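Long-range contact in putative phenazine biosynthesis PhzC/PhzF protein (Clostridium difficile, PDB 4DUN), which probably acts as an isomerase, as a member of the PhzF family of phenazine-biosynthesis-like proteins: residues A[14-19]-A[252-257]. Sequence-based numbering, arbitrary orientation.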
loop_
_atom_site.group_PDB
_atom_site.type_symbol
_atom_site.label_atom_id
_atom_site.label_comp_id
_atom_site.label_asym_id
_atom_site.label_seq_id
_atom_site.Cartn_x
_atom_site.Cartn_y
_atom_site.Cartn_z
ATOM N N THR A 14 -9.563 -11.825 -14.342
ATOM C CA THR A 14 -10.298 -13.067 -14.627
ATOM C C THR A 14 -10.338 -13.921 -13.347
ATOM O O THR A 14 -11.123 -14.873 -13.289
ATOM C CB THR A 14 -9.644 -13.853 -15.825
ATOM O OG1 THR A 14 -8.379 -14.397 -15.429
ATOM C CG2 THR A 14 -9.437 -12.999 -17.101
ATOM N N LYS A 15 -9.478 -13.577 -12.328
ATOM C CA LYS A 15 -9.290 -14.246 -11.030
ATOM C C LYS A 15 -8.801 -13.261 -9.960
ATOM O O LYS A 15 -8.133 -12.281 -10.281
ATOM C CB LYS A 15 -8.233 -15.380 -11.153
ATOM C CG LYS A 15 -8.545 -16.523 -12.130
ATOM C CD LYS A 15 -9.656 -17.460 -11.641
ATOM C CE LYS A 15 -10.137 -18.421 -12.705
ATOM N NZ LYS A 15 -9.148 -19.498 -12.974
ATOM N N LEU A 16 -9.064 -13.562 -8.689
ATOM C CA LEU A 16 -8.585 -12.783 -7.554
ATOM C C LEU A 16 -7.055 -12.681 -7.585
ATOM O O LEU A 16 -6.393 -13.640 -8.027
ATOM C CB LEU A 16 -9.058 -13.508 -6.280
ATOM C CG LEU A 16 -9.172 -12.723 -5.002
ATOM C CD1 LEU A 16 -10.048 -11.474 -5.189
ATOM C CD2 LEU A 16 -9.771 -13.594 -3.910
ATOM N N PHE A 17 -6.506 -11.513 -7.161
ATOM C CA PHE A 17 -5.073 -11.126 -7.055
ATOM C C PHE A 17 -4.423 -10.774 -8.411
ATOM O O PHE A 17 -3.199 -10.585 -8.490
ATOM C CB PHE A 17 -4.239 -12.209 -6.352
ATOM C CG PHE A 17 -4.864 -12.698 -5.066
ATOM C CD1 PHE A 17 -5.193 -11.806 -4.049
ATOM C CD2 PHE A 17 -5.123 -14.049 -4.874
ATOM C CE1 PHE A 17 -5.769 -12.255 -2.857
ATOM C CE2 PHE A 17 -5.681 -14.506 -3.670
ATOM C CZ PHE A 17 -6.007 -13.608 -2.673
ATOM N N LYS A 18 -5.238 -10.687 -9.457
ATOM C CA LYS A 18 -4.792 -10.305 -10.789
ATOM C C LYS A 18 -5.341 -8.913 -11.083
ATOM O O LYS A 18 -6.014 -8.302 -10.234
ATOM C CB LYS A 18 -5.245 -11.344 -11.838
ATOM C CG LYS A 18 -4.622 -12.736 -11.609
ATOM C CD LYS A 18 -4.770 -13.629 -12.835
ATOM C CE LYS A 18 -4.167 -14.993 -12.621
ATOM N NZ LYS A 18 -2.683 -14.958 -12.718
ATOM N N GLY A 19 -5.009 -8.389 -12.249
ATOM C CA GLY A 19 -5.515 -7.087 -12.660
ATOM C C GLY A 19 -4.996 -5.921 -11.845
ATOM O O GLY A 19 -3.967 -6.036 -11.158
ATOM N N VAL A 252 -13.231 -8.548 -10.267
ATOM C CA VAL A 252 -13.399 -9.539 -9.192
ATOM C C VAL A 252 -13.450 -8.811 -7.837
ATOM O O VAL A 252 -12.628 -7.928 -7.590
ATOM C CB VAL A 252 -12.264 -10.613 -9.171
ATOM C CG1 VAL A 252 -12.550 -11.692 -8.121
ATOM C CG2 VAL A 252 -12.046 -11.256 -10.530
ATOM N N LEU A 253 -14.357 -9.227 -6.945
ATOM C CA LEU A 253 -14.451 -8.653 -5.588
ATOM C C LEU A 253 -13.486 -9.373 -4.663
ATOM O O LEU A 253 -13.548 -10.596 -4.546
ATOM C CB LEU A 253 -15.893 -8.769 -5.042
ATOM C CG LEU A 253 -16.130 -8.234 -3.617
ATOM C CD1 LEU A 253 -15.936 -6.731 -3.557
ATOM C CD2 LEU A 253 -17.493 -8.634 -3.105
ATOM N N PHE A 254 -12.626 -8.613 -3.966
ATOM C CA PHE A 254 -11.718 -9.192 -2.976
ATOM C C PHE A 254 -12.306 -9.078 -1.567
ATOM O O PHE A 254 -12.252 -10.030 -0.795
ATOM C CB PHE A 254 -10.323 -8.505 -3.021
ATOM C CG PHE A 254 -9.448 -8.820 -1.820
ATOM C CD1 PHE A 254 -9.006 -10.121 -1.580
ATOM C CD2 PHE A 254 -9.048 -7.810 -0.947
ATOM C CE1 PHE A 254 -8.173 -10.406 -0.485
ATOM C CE2 PHE A 254 -8.212 -8.094 0.148
ATOM C CZ PHE A 254 -7.789 -9.390 0.373
ATOM N N MET A 255 -12.842 -7.905 -1.219
ATOM C CA MET A 255 -13.269 -7.641 0.144
ATOM C C MET A 255 -14.436 -6.660 0.122
ATOM O O MET A 255 -14.428 -5.713 -0.668
ATOM C CB MET A 255 -12.046 -7.047 0.915
ATOM C CG MET A 255 -12.182 -7.006 2.444
ATOM S SD MET A 255 -13.259 -5.678 3.071
ATOM C CE MET A 255 -12.500 -4.225 2.283
ATOM N N GLN A 256 -15.439 -6.905 0.958
ATOM C CA GLN A 256 -16.605 -6.031 1.123
ATOM C C GLN A 256 -16.729 -5.687 2.611
ATOM O O GLN A 256 -16.719 -6.579 3.447
ATOM C CB GLN A 256 -17.878 -6.699 0.584
ATOM C CG GLN A 256 -19.185 -5.999 0.960
ATOM C CD GLN A 256 -20.417 -6.687 0.410
ATOM O OE1 GLN A 256 -20.409 -7.871 0.040
ATOM N NE2 GLN A 256 -21.505 -5.944 0.336
ATOM N N GLY A 257 -16.819 -4.402 2.923
ATOM C CA GLY A 257 -16.928 -3.960 4.303
ATOM C C GLY A 257 -17.491 -2.573 4.485
ATOM O O GLY A 257 -18.156 -2.038 3.596
#
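L16 and F17 occupy the two central positions of a type II beta turn, K15 to K18, and lean on V252 and F254 of the bulged strand 244-259. The pair illustrates how the loop of a beta hairpin can be held by apolar side chains against a strand lying beside that hairpin: strands 4-11 and 20-27 are the hairpin arms, and 4-11 also runs antiparallel to 244-259. A classic beta bulge sets the strand's shape here, F254 and M255 both facing I8.

Aliphatic packing carries most of the contact. L16 sends CD1 into the angle formed by V252 and F254, its chi1 of -158° carrying CG away from the backbone N. That methyl lies 3.9 Å from V252 CG1 and 3.6 Å from F254 CA, and reaches the F254 ring at its edge, near the ring plane. It also rests 3.7 Å from the carbonyl O of L253. V252, whose CB is directed at the loop, divides its branches: CG1 meets the L16 methyl, while CG2 lies against the backbone of K15, 3.9 Å from K15 C.

Polar anchoring comes from neighbours. D10 OD2 accepts a hydrogen bond from F17 N and the D10 backbone bonds to V252, so one residue of strand 4-11 ties both partners; inside the turn, K18 N to K15 O is weak. The second subunit adds I261 against L16, and its strand pairs antiparallel with M255 to G257, continuing the sheet across the dimer.

The aromatic component is slighter. L16 CG sits over the centre of one face of the F17 ring, 3.9 Å above its plane, and the F17 and F254 rings meet obliquely, F17 CE1 standing 3.9 Å from F254 CE1.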